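Local coordinates for putative reductase (Peptoclostridium difficile, PDB 5J6C), which binds flavin mononucleotide and probably uses it to reduce nitro compounds, as other members of the nitroreductase family do, at residues Arg37-Lys43 against Tyr178-Lys184; Ala100-Ile106 against Ile173-Gly177; Phe32-Arg36 against Leu129-Glu133. All blocks are in the same frame, centred on the assembly; numbering follows the deposited sequence.

Overall arrangement
Near the N terminus, helix 30-34 and the residues following it (Phe32-Arg36) meet the end of helix 116-133 in contact 3, closing a loop of 92 residues. The adjoining Arg37-Lys43 meets Tyr178-Lys184, which follows strand 168-177, in contact 1, closing a loop of 134 residues. Contact 2 is nested inside that loop and, across 66 residues, pairs the two inner strands, 102-109 and 168-177, of the antiparallel sheet. Contact 3 crosses both others along the chain. Contacts 1 and 2, their centres about 13 Å apart, are joined by a probable hydrogen bond between Tyr42 and Ser175. Arg36 of contact 3 and Arg37, Ser38 and Arg40 of contact 1 bind the same flavin mononucleotide.

Contact 1 of 3, residues Arg37-Lys43 against Tyr178-Lys184; sequences RSIRKYK and YSDEEKK. With FMN (flavin mononucleotide), chain C.
Arg37 lies across Lys183 at about a right angle, its CB 3.6 Å from Lys183 CB, while Lys183 CD covers one face of the guanidinium group near the rim. Bends at chi2 (-65°) and chi3 (-38°) fold the arginine so that NH1 gives a hydrogen bond to a lone pair of Lys184 O (2.8 Å), and NE and NH2 turn to FMN O2P. Ser38 adds its N to O2P and its OG to O1P of the phosphate. Glu181 CG sits between the backbone N and carbonyl carbon (chi1 54°), and the extended chain brings OE2 to 2.8 Å from Arg40 N in an almost linear bond, the N standing above the carboxylate plane. Residues 37-43 form part of the flavin site of the nitroreductase fold, backed by 178-184; Arg40 places NE 2.7 Å from FMN O2 and NH2 on N1. Two waters join Arg40 NH1 to Lys183 NZ; one also reaches Ser38 O and O2P, the other Glu181 OE2. Further along, Asp180 N bonds to Lys41 O and Lys43 N to Tyr178 O, on either side of Tyr42, whose hydroxyl is probably hydrogen-bonded to Ser175. Lys43 forms a salt bridge from NZ to Asp180 OD2 (2.9 Å). Ile39 CD1 rests 3.5 Å from Ser179 OG, which accepts from Glu181 N in an ST turn.

Contact 2 of 3, residues Ala100-Ile106 against Ile173-Gly177; sequences APLAIVI and IISIG
Strands 102-106 and 173-177 run antiparallel, their axes 4.5 Å apart at closest and 158° between their directions, with Leu102-Ile176 and Ile104-Ile174 as hydrogen-bonded pairs and Ala103-Ser175 and Val105-Ile173 as non-hydrogen-bonded pairs. The Ile104-Ile174 pair is held by two bonds of 2.8 Å, Ile104 N to Ile174 O and Ile174 N to Ile104 O. At Leu102 the pairing weakens: Ile176 N still meets Leu102 O, from well above the carbonyl plane, but the return bond, Leu102 N to Ile176 O, is weak. Beyond it Pro101 packs CD against Ile176 O and lays CG 3.6 Å from Gly177 CA.

On the face carrying Leu102, Ile104, Ile174 and Ile176, apolar side chains meet diagonally as well as directly. Leu102 and Ile176 point the same way, Leu102 CD2 lying 4.1 Å from Ile176 CB. The extended end of Ile176 (chi2 176°) runs on to Ile104, bringing the two CD1 atoms to 3.8 Å. The tightest meeting is Ile106 CD1 on Ile174 CG1, at 3.5 Å. These are the two inner strands of the antiparallel sheet of the nitroreductase fold, which has four strands within this chain, and helix 116-133 covers this face through Ile127, Ala120, Ala124 and Gln128.

On the other face Ile173 CG2 touches both Ala103 CB, at 3.8 Å, and Val105 CG2, with Val105 alongside and pointing the same way. Ser175 sets its CB beside Ala100 CB, and its hydroxyl, between backbone N and carbonyl carbon (chi1 72°), has Tyr42 as its probable partner. Leu97 comes against both Ala103 and Ser175 here, while Phe96, one of the residues round the flavin, also touches Ser175.

Contact 3 of 3, residues Phe32-Arg36 against Leu129-Glu133; sequences FLKKR and LQAHE. With FMN (flavin mononucleotide), chain C.
His132 and Phe32 carry the contact, the imidazole lying partly over the phenyl ring and reaching past it to the backbone. The one hydrogen bond between the segments runs from His132 NE2 to Phe32 O, 2.8 Å long but bent at the hydrogen (136°), with the oxygen a little out of the imidazole plane. It is consistent with a proton on NE2, and Phe32 O also receives a weak bond from Lys35 N.

Ring contacts come next. Both CG atoms stand anti to their backbone N (chi1 -177° in each), and the two side chains slide past each other in opposite directions. His132 CD2 hangs over the centre of the Phe32 ring, yet the planes meet obliquely, at 49°. At the rim of the phenyl ring, near its plane, CZ approaches Leu129 O at 3.3 Å and CE2 approaches Glu133 CA at 3.6 Å, so the ring abuts the last turn of helix 116-133. Arg36 makes a CH-pi contact, its CB standing over a face of the imidazole 4.0 Å from the ring centroid.

The apolar packing centres on Leu129 CD2, which touches Leu33 CD2 at 3.6 Å and CE1 of Phe32. Tyr126 of the second subunit packs on Leu33 and Arg36, and Met29 of that subunit on Glu133, which places this junction at the dimer interface.

Arg36 carries the contact to the cofactor. Its chain, bent at chi2 and chi3, turns its end away from 129-133, and NH1 gives a nearly straight bond to FMN O1P (2.9 Å) while NH2 reaches O3P. Arg37 and Ser38 bind the same phosphate, an anion site at the flavin mononucleotide pocket of this nitroreductase family dimer.

Contact 1 of 3, residues Arg37-Lys43 against Tyr178-Lys184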
loop_
_atom_site.group_PDB
_atom_site.type_symbol
_atom_site.label_atom_id
_atom_site.label_comp_id
_atom_site.label_asym_id
_atom_site.label_seq_id
_atom_site.Cartn_x
_atom_site.Cartn_y
_atom_site.Cartn_z
ATOM N N ARG A 37 3.051 15.296 -0.959
ATOM C CA ARG A 37 3.278 15.413 -2.398
ATOM C C ARG A 37 4.601 14.742 -2.743
ATOM O O ARG A 37 5.556 14.821 -1.969
ATOM C CB ARG A 37 3.324 16.873 -2.862
ATOM C CG ARG A 37 2.083 17.692 -2.527
ATOM C CD ARG A 37 0.858 17.161 -3.274
ATOM N NE ARG A 37 1.212 16.726 -4.624
ATOM C CZ ARG A 37 1.357 17.544 -5.662
ATOM N NH1 ARG A 37 1.168 18.851 -5.515
ATOM N NH2 ARG A 37 1.693 17.055 -6.852
ATOM N N SER A 38 4.659 14.089 -3.902
ATOM C CA SER A 38 5.896 13.432 -4.316
ATOM C C SER A 38 6.979 14.463 -4.619
ATOM O O SER A 38 6.743 15.465 -5.296
ATOM C CB SER A 38 5.666 12.541 -5.542
ATOM O OG SER A 38 4.814 11.454 -5.228
ATOM N N ILE A 39 8.182 14.201 -4.128
ATOM C CA ILE A 39 9.292 15.137 -4.243
ATOM C C ILE A 39 10.407 14.466 -5.035
ATOM O O ILE A 39 10.823 13.348 -4.714
ATOM C CB ILE A 39 9.785 15.604 -2.859
ATOM C CG1 ILE A 39 8.659 16.329 -2.112
ATOM C CG2 ILE A 39 11.042 16.468 -2.996
ATOM C CD1 ILE A 39 8.191 17.598 -2.777
ATOM N N ARG A 40 10.880 15.149 -6.073
ATOM C CA ARG A 40 11.926 14.633 -6.941
ATOM C C ARG A 40 13.128 15.568 -7.015
ATOM O O ARG A 40 14.038 15.323 -7.816
ATOM C CB ARG A 40 11.363 14.376 -8.343
ATOM C CG ARG A 40 10.042 13.559 -8.366
ATOM C CD ARG A 40 9.521 13.301 -9.798
ATOM N NE ARG A 40 8.329 12.452 -9.793
ATOM C CZ ARG A 40 7.114 12.868 -9.444
ATOM N NH1 ARG A 40 6.925 14.129 -9.076
ATOM N NH2 ARG A 40 6.084 12.032 -9.467
ATOM N N LYS A 41 13.150 16.642 -6.218
ATOM C CA LYS A 41 14.295 17.545 -6.135
ATOM C C LYS A 41 14.609 17.802 -4.664
ATOM O O LYS A 41 13.719 18.203 -3.906
ATOM C CB LYS A 41 14.012 18.862 -6.880
ATOM C CG LYS A 41 15.208 19.819 -6.958
ATOM C CD LYS A 41 14.866 21.092 -7.714
ATOM C CE LYS A 41 16.076 22.025 -7.822
ATOM N NZ LYS A 41 15.813 23.171 -8.740
ATOM N N TYR A 42 15.866 17.560 -4.258
ATOM C CA TYR A 42 16.225 17.493 -2.845
ATOM C C TYR A 42 17.383 18.423 -2.495
ATOM O O TYR A 42 18.272 18.682 -3.312
ATOM C CB TYR A 42 16.612 16.058 -2.422
ATOM C CG TYR A 42 15.643 14.997 -2.912
ATOM C CD1 TYR A 42 14.515 14.656 -2.169
ATOM C CD2 TYR A 42 15.858 14.343 -4.123
ATOM C CE1 TYR A 42 13.629 13.683 -2.617
ATOM C CE2 TYR A 42 14.967 13.369 -4.588
ATOM C CZ TYR A 42 13.861 13.048 -3.828
ATOM O OH TYR A 42 12.989 12.093 -4.290
ATOM N N LYS A 43 17.369 18.905 -1.254
ATOM C CA LYS A 43 18.522 19.617 -0.734
ATOM C C LYS A 43 19.714 18.666 -0.632
ATOM O O LYS A 43 19.563 17.444 -0.585
ATOM C CB LYS A 43 18.202 20.243 0.625
ATOM C CG LYS A 43 17.076 21.271 0.526
ATOM C CD LYS A 43 16.956 22.158 1.743
ATOM C CE LYS A 43 16.049 23.340 1.430
ATOM N NZ LYS A 43 16.473 24.011 0.149
ATOM N N TYR A 178 15.336 15.772 2.018
ATOM C CA TYR A 178 14.720 17.064 2.290
ATOM C C TYR A 178 14.358 17.751 0.983
ATOM O O TYR A 178 15.182 17.840 0.066
ATOM C CB TYR A 178 15.650 17.941 3.123
ATOM C CG TYR A 178 15.761 17.457 4.547
ATOM C CD1 TYR A 178 16.816 16.637 4.946
ATOM C CD2 TYR A 178 14.794 17.788 5.487
ATOM C CE1 TYR A 178 16.909 16.176 6.255
ATOM C CE2 TYR A 178 14.877 17.338 6.786
ATOM C CZ TYR A 178 15.937 16.529 7.168
ATOM O OH TYR A 178 16.024 16.077 8.472
ATOM N N SER A 179 13.122 18.230 0.902
ATOM C CA SER A 179 12.593 18.734 -0.357
ATOM C C SER A 179 13.272 20.035 -0.766
ATOM O O SER A 179 13.520 20.916 0.063
ATOM C CB SER A 179 11.087 18.951 -0.248
ATOM O OG SER A 179 10.613 19.675 -1.376
ATOM N N ASP A 180 13.555 20.162 -2.059
ATOM C CA ASP A 180 14.060 21.409 -2.622
ATOM C C ASP A 180 13.148 21.895 -3.745
ATOM O O ASP A 180 13.595 22.548 -4.690
ATOM C CB ASP A 180 15.504 21.246 -3.103
ATOM C CG ASP A 180 16.204 22.588 -3.371
ATOM O OD1 ASP A 180 17.024 22.628 -4.306
ATOM O OD2 ASP A 180 15.937 23.588 -2.665
ATOM N N GLU A 181 11.856 21.597 -3.636
ATOM C CA GLU A 181 10.878 22.114 -4.573
ATOM C C GLU A 181 9.555 22.298 -3.855
ATOM O O GLU A 181 9.221 21.557 -2.925
ATOM C CB GLU A 181 10.719 21.196 -5.790
ATOM C CG GLU A 181 10.394 19.749 -5.472
ATOM C CD GLU A 181 10.244 18.908 -6.734
ATOM O OE1 GLU A 181 10.488 19.434 -7.843
ATOM O OE2 GLU A 181 9.860 17.728 -6.622
ATOM N N GLU A 182 8.806 23.306 -4.283
ATOM C CA GLU A 182 7.544 23.614 -3.632
ATOM C C GLU A 182 6.424 22.861 -4.329
ATOM O O GLU A 182 6.432 22.701 -5.548
ATOM C CB GLU A 182 7.264 25.118 -3.645
ATOM C CG GLU A 182 7.017 25.686 -5.028
ATOM C CD GLU A 182 6.372 27.054 -4.980
ATOM O OE1 GLU A 182 5.141 27.140 -5.195
ATOM O OE2 GLU A 182 7.100 28.034 -4.711
ATOM N N LYS A 183 5.475 22.371 -3.537
ATOM C CA LYS A 183 4.388 21.561 -4.065
ATOM C C LYS A 183 3.100 21.950 -3.366
ATOM O O LYS A 183 3.046 21.971 -2.136
ATOM C CB LYS A 183 4.669 20.069 -3.871
ATOM C CG LYS A 183 5.754 19.524 -4.759
ATOM C CD LYS A 183 5.209 19.154 -6.130
ATOM C CE LYS A 183 6.296 18.546 -6.998
ATOM N NZ LYS A 183 5.794 18.108 -8.348
ATOM N N LYS A 184 2.074 22.250 -4.152
ATOM C CA LYS A 184 0.777 22.619 -3.599
ATOM C C LYS A 184 0.102 21.443 -2.899
ATOM O O LYS A 184 0.084 20.317 -3.406
ATOM C CB LYS A 184 -0.134 23.129 -4.708
ATOM C CG LYS A 184 -0.022 24.606 -4.984
ATOM C CD LYS A 184 -0.786 25.004 -6.256
ATOM C CE LYS A 184 -2.278 24.650 -6.196
ATOM N NZ LYS A 184 -2.593 23.237 -6.580
HETATM N N1 FMN C . 6.851 8.989 -9.837
HETATM C C2 FMN C . 7.960 8.987 -10.665
HETATM O O2 FMN C . 8.560 10.024 -10.905
HETATM N N3 FMN C . 8.419 7.819 -11.234
HETATM C C4 FMN C . 7.759 6.630 -11.001
HETATM O O4 FMN C . 8.145 5.576 -11.503
HETATM C C4A FMN C . 6.636 6.625 -10.193
HETATM N N5 FMN C . 6.001 5.428 -9.967
HETATM C C5A FMN C . 4.913 5.393 -9.136
HETATM C C6 FMN C . 4.279 4.175 -8.924
HETATM C C7 FMN C . 3.189 4.117 -8.095
HETATM C C7M FMN C . 2.514 2.803 -7.855
HETATM C C8 FMN C . 2.725 5.263 -7.490
HETATM C C8M FMN C . 1.545 5.179 -6.587
HETATM C C9 FMN C . 3.343 6.482 -7.698
HETATM C C9A FMN C . 4.449 6.549 -8.535
HETATM N N10 FMN C . 5.088 7.758 -8.769
HETATM C C10 FMN C . 6.188 7.803 -9.600
HETATM C "C1'" FMN C . 4.589 9.017 -8.117
HETATM C "C2'" FMN C . 3.341 9.562 -8.827
HETATM O "O2'" FMN C . 3.702 10.279 -9.994
HETATM C "C3'" FMN C . 2.539 10.445 -7.866
HETATM O "O3'" FMN C . 2.308 9.728 -6.676
HETATM C "C4'" FMN C . 1.192 10.873 -8.455
HETATM O "O4'" FMN C . 1.427 11.636 -9.620
HETATM C "C5'" FMN C . 0.391 11.690 -7.439
HETATM O "O5'" FMN C . 1.105 12.877 -7.169
HETATM P P FMN C . 1.613 13.195 -5.677
HETATM O O1P FMN C . 2.281 11.963 -5.107
HETATM O O2P FMN C . 2.605 14.337 -5.686
HETATM O O3P FMN C . 0.393 13.536 -4.859
HETATM O O HOH W 1 4.722 15.698 -7.204
HETATM O O HOH W 2 8.408 16.435 -8.623
HETATM O O HOH W 3 17.968 16.086 1.416
#

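Contact 2 of 3, residues Ala100-Ile106 against Ile173-Gly177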
loop_
_atom_site.group_PDB
_atom_site.type_symbol
_atom_site.label_atom_id
_atom_site.label_comp_id
_atom_site.label_asym_id
_atom_site.label_seq_id
_atom_site.Cartn_x
_atom_site.Cartn_y
_atom_site.Cartn_z
ATOM N N ALA A 100 19.365 12.278 -5.070
ATOM C CA ALA A 100 18.731 12.034 -3.786
ATOM C C ALA A 100 19.783 11.633 -2.765
ATOM O O ALA A 100 20.800 11.037 -3.124
ATOM C CB ALA A 100 17.681 10.922 -3.906
ATOM N N PRO A 101 19.569 11.957 -1.482
ATOM C CA PRO A 101 20.529 11.531 -0.456
ATOM C C PRO A 101 20.293 10.119 0.033
ATOM O O PRO A 101 21.202 9.525 0.630
ATOM C CB PRO A 101 20.298 12.539 0.682
ATOM C CG PRO A 101 18.810 12.851 0.561
ATOM C CD PRO A 101 18.495 12.804 -0.924
ATOM N N LEU A 102 19.102 9.569 -0.189
ATOM C CA LEU A 102 18.743 8.296 0.403
ATOM C C LEU A 102 17.747 7.591 -0.507
ATOM O O LEU A 102 16.965 8.233 -1.212
ATOM C CB LEU A 102 18.150 8.504 1.798
ATOM C CG LEU A 102 17.619 7.283 2.542
ATOM C CD1 LEU A 102 18.752 6.284 2.741
ATOM C CD2 LEU A 102 16.997 7.700 3.881
ATOM N N ALA A 103 17.803 6.264 -0.499
ATOM C CA ALA A 103 16.812 5.452 -1.185
ATOM C C ALA A 103 16.611 4.184 -0.376
ATOM O O ALA A 103 17.527 3.713 0.305
ATOM C CB ALA A 103 17.232 5.110 -2.621
ATOM N N ILE A 104 15.390 3.662 -0.420
ATOM C CA ILE A 104 15.078 2.341 0.109
ATOM C C ILE A 104 14.480 1.529 -1.029
ATOM O O ILE A 104 13.413 1.878 -1.548
ATOM C CB ILE A 104 14.108 2.392 1.298
ATOM C CG1 ILE A 104 14.666 3.264 2.424
ATOM C CG2 ILE A 104 13.827 0.975 1.795
ATOM C CD1 ILE A 104 13.719 3.386 3.567
ATOM N N VAL A 105 15.171 0.465 -1.418
ATOM C CA VAL A 105 14.677 -0.479 -2.415
ATOM C C VAL A 105 13.860 -1.534 -1.681
ATOM O O VAL A 105 14.366 -2.170 -0.748
ATOM C CB VAL A 105 15.841 -1.113 -3.192
ATOM C CG1 VAL A 105 15.323 -2.072 -4.273
ATOM C CG2 VAL A 105 16.706 -0.021 -3.789
ATOM N N ILE A 106 12.596 -1.701 -2.081
ATOM C CA ILE A 106 11.697 -2.694 -1.492
ATOM C C ILE A 106 11.690 -3.937 -2.380
ATOM O O ILE A 106 11.223 -3.899 -3.526
ATOM C CB ILE A 106 10.270 -2.164 -1.314
ATOM C CG1 ILE A 106 10.208 -1.014 -0.310
ATOM C CG2 ILE A 106 9.385 -3.281 -0.821
ATOM C CD1 ILE A 106 10.163 0.328 -0.947
ATOM N N ILE A 173 11.610 1.515 -5.826
ATOM C CA ILE A 173 12.580 2.267 -5.038
ATOM C C ILE A 173 11.881 3.494 -4.463
ATOM O O ILE A 173 11.153 4.194 -5.181
ATOM C CB ILE A 173 13.789 2.692 -5.886
ATOM C CG1 ILE A 173 14.281 1.528 -6.750
ATOM C CG2 ILE A 173 14.913 3.208 -4.986
ATOM C CD1 ILE A 173 15.578 1.818 -7.429
ATOM N N ILE A 174 12.098 3.763 -3.176
ATOM C CA ILE A 174 11.632 5.004 -2.561
ATOM C C ILE A 174 12.850 5.898 -2.380
ATOM O O ILE A 174 13.753 5.570 -1.603
ATOM C CB ILE A 174 10.923 4.775 -1.218
ATOM C CG1 ILE A 174 9.793 3.751 -1.340
ATOM C CG2 ILE A 174 10.367 6.101 -0.695
ATOM C CD1 ILE A 174 8.616 4.234 -2.157
ATOM N N SER A 175 12.889 7.022 -3.094
ATOM C CA SER A 175 13.914 8.036 -2.867
ATOM C C SER A 175 13.425 8.994 -1.794
ATOM O O SER A 175 12.251 9.363 -1.776
ATOM C CB SER A 175 14.227 8.815 -4.143
ATOM O OG SER A 175 13.160 9.666 -4.467
ATOM N N ILE A 176 14.326 9.374 -0.891
ATOM C CA ILE A 176 13.978 10.101 0.329
ATOM C C ILE A 176 14.979 11.237 0.528
ATOM O O ILE A 176 16.162 11.089 0.219
ATOM C CB ILE A 176 13.971 9.153 1.550
ATOM C CG1 ILE A 176 13.036 7.952 1.304
ATOM C CG2 ILE A 176 13.609 9.900 2.853
ATOM C CD1 ILE A 176 13.054 6.919 2.423
ATOM N N GLY A 177 14.509 12.365 1.042
ATOM C CA GLY A 177 15.397 13.468 1.356
ATOM C C GLY A 177 14.600 14.716 1.654
ATOM O O GLY A 177 13.366 14.728 1.575
#

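Contact 3 of 3, residues Phe32-Arg36 against Leu129-Glu133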
loop_
_atom_site.group_PDB
_atom_site.type_symbol
_atom_site.label_atom_id
_atom_site.label_comp_id
_atom_site.label_asym_id
_atom_site.label_seq_id
_atom_site.Cartn_x
_atom_site.Cartn_y
_atom_site.Cartn_z
ATOM N N PHE A 32 -2.598 15.892 7.213
ATOM C CA PHE A 32 -1.346 15.194 6.924
ATOM C C PHE A 32 -1.271 14.716 5.469
ATOM O O PHE A 32 -0.296 14.995 4.757
ATOM C CB PHE A 32 -1.246 14.032 7.910
ATOM C CG PHE A 32 0.000 13.226 7.819
ATOM C CD1 PHE A 32 -0.022 11.962 7.246
ATOM C CD2 PHE A 32 1.175 13.688 8.374
ATOM C CE1 PHE A 32 1.133 11.186 7.197
ATOM C CE2 PHE A 32 2.325 12.925 8.329
ATOM C CZ PHE A 32 2.304 11.668 7.744
ATOM N N LEU A 33 -2.310 14.010 5.001
ATOM C CA LEU A 33 -2.261 13.433 3.654
ATOM C C LEU A 33 -2.438 14.485 2.565
ATOM O O LEU A 33 -1.899 14.324 1.462
ATOM C CB LEU A 33 -3.326 12.355 3.488
ATOM C CG LEU A 33 -3.116 11.050 4.239
ATOM C CD1 LEU A 33 -4.317 10.182 3.963
ATOM C CD2 LEU A 33 -1.813 10.353 3.805
ATOM N N LYS A 34 -3.203 15.548 2.839
ATOM C CA LYS A 34 -3.338 16.626 1.863
ATOM C C LYS A 34 -2.004 17.306 1.573
ATOM O O LYS A 34 -1.799 17.826 0.469
ATOM C CB LYS A 34 -4.351 17.658 2.353
ATOM C CG LYS A 34 -5.809 17.236 2.249
ATOM C CD LYS A 34 -6.700 18.390 2.681
ATOM C CE LYS A 34 -8.167 18.056 2.556
ATOM N NZ LYS A 34 -8.999 19.168 3.115
ATOM N N LYS A 35 -1.094 17.323 2.542
ATOM C CA LYS A 35 0.210 17.950 2.371
ATOM C C LYS A 35 1.275 16.996 1.832
ATOM O O LYS A 35 2.399 17.440 1.577
ATOM C CB LYS A 35 0.691 18.547 3.701
ATOM C CG LYS A 35 -0.070 19.794 4.134
ATOM C CD LYS A 35 0.603 20.492 5.330
ATOM C CE LYS A 35 0.364 19.764 6.656
ATOM N NZ LYS A 35 1.343 18.658 6.943
ATOM N N ARG A 36 0.961 15.704 1.671
ATOM C CA ARG A 36 1.899 14.729 1.113
ATOM C C ARG A 36 1.918 14.853 -0.408
ATOM O O ARG A 36 0.921 14.545 -1.071
ATOM C CB ARG A 36 1.518 13.304 1.518
ATOM C CG ARG A 36 2.528 12.275 1.023
ATOM C CD ARG A 36 1.893 10.966 0.512
ATOM N NE ARG A 36 0.854 11.227 -0.480
ATOM C CZ ARG A 36 1.072 11.462 -1.772
ATOM N NH1 ARG A 36 2.306 11.453 -2.271
ATOM N NH2 ARG A 36 0.036 11.716 -2.567
ATOM N N LEU A 129 4.839 7.494 4.292
ATOM C CA LEU A 129 4.097 8.253 5.299
ATOM C C LEU A 129 4.995 8.639 6.472
ATOM O O LEU A 129 4.932 9.771 6.961
ATOM C CB LEU A 129 2.878 7.456 5.786
ATOM C CG LEU A 129 1.736 7.322 4.771
ATOM C CD1 LEU A 129 0.505 6.589 5.335
ATOM C CD2 LEU A 129 1.347 8.701 4.249
ATOM N N GLN A 130 5.836 7.716 6.937
ATOM C CA GLN A 130 6.731 8.051 8.037
ATOM C C GLN A 130 7.770 9.084 7.610
ATOM O O GLN A 130 8.093 9.996 8.382
ATOM C CB GLN A 130 7.394 6.793 8.583
ATOM C CG GLN A 130 8.386 7.070 9.703
ATOM C CD GLN A 130 7.721 7.576 10.978
ATOM O OE1 GLN A 130 7.292 6.791 11.820
ATOM N NE2 GLN A 130 7.646 8.894 11.126
ATOM N N ALA A 131 8.275 8.990 6.376
ATOM C CA ALA A 131 9.133 10.059 5.863
ATOM C C ALA A 131 8.418 11.402 5.910
ATOM O O ALA A 131 9.001 12.412 6.323
ATOM C CB ALA A 131 9.580 9.746 4.437
ATOM N N HIS A 132 7.145 11.424 5.510
ATOM C CA HIS A 132 6.366 12.659 5.517
ATOM C C HIS A 132 6.231 13.228 6.927
ATOM O O HIS A 132 6.397 14.435 7.134
ATOM C CB HIS A 132 4.985 12.401 4.905
ATOM C CG HIS A 132 4.115 13.620 4.806
ATOM N ND1 HIS A 132 4.572 14.831 4.330
ATOM C CD2 HIS A 132 2.803 13.806 5.096
ATOM C CE1 HIS A 132 3.586 15.713 4.351
ATOM N NE2 HIS A 132 2.502 15.116 4.813
ATOM N N GLU A 133 5.938 12.372 7.911
ATOM C CA GLU A 133 5.801 12.855 9.281
ATOM C C GLU A 133 7.114 13.412 9.814
ATOM O O GLU A 133 7.108 14.254 10.715
ATOM C CB GLU A 133 5.310 11.740 10.203
ATOM C CG GLU A 133 4.875 12.278 11.562
ATOM C CD GLU A 133 4.887 11.232 12.659
ATOM O OE1 GLU A 133 3.864 11.109 13.376
ATOM O OE2 GLU A 133 5.920 10.542 12.814
HETATM N N1 FMN C . 6.851 8.989 -9.837
HETATM C C2 FMN C . 7.960 8.987 -10.665
HETATM O O2 FMN C . 8.560 10.024 -10.905
HETATM N N3 FMN C . 8.419 7.819 -11.234
HETATM C C4 FMN C . 7.759 6.630 -11.001
HETATM O O4 FMN C . 8.145 5.576 -11.503
HETATM C C4A FMN C . 6.636 6.625 -10.193
HETATM N N5 FMN C . 6.001 5.428 -9.967
HETATM C C5A FMN C . 4.913 5.393 -9.136
HETATM C C6 FMN C . 4.279 4.175 -8.924
HETATM C C7 FMN C . 3.189 4.117 -8.095
HETATM C C7M FMN C . 2.514 2.803 -7.855
HETATM C C8 FMN C . 2.725 5.263 -7.490
HETATM C C8M FMN C . 1.545 5.179 -6.587
HETATM C C9 FMN C . 3.343 6.482 -7.698
HETATM C C9A FMN C . 4.449 6.549 -8.535
HETATM N N10 FMN C . 5.088 7.758 -8.769
HETATM C C10 FMN C . 6.188 7.803 -9.600
HETATM C "C1'" FMN C . 4.589 9.017 -8.117
HETATM C "C2'" FMN C . 3.341 9.562 -8.827
HETATM O "O2'" FMN C . 3.702 10.279 -9.994
HETATM C "C3'" FMN C . 2.539 10.445 -7.866
HETATM O "O3'" FMN C . 2.308 9.728 -6.676
HETATM C "C4'" FMN C . 1.192 10.873 -8.455
HETATM O "O4'" FMN C . 1.427 11.636 -9.620
HETATM C "C5'" FMN C . 0.391 11.690 -7.439
HETATM O "O5'" FMN C . 1.105 12.877 -7.169
HETATM P P FMN C . 1.613 13.195 -5.677
HETATM O O1P FMN C . 2.281 11.963 -5.107
HETATM O O2P FMN C . 2.605 14.337 -5.686
HETATM O O3P FMN C . 0.393 13.536 -4.859
#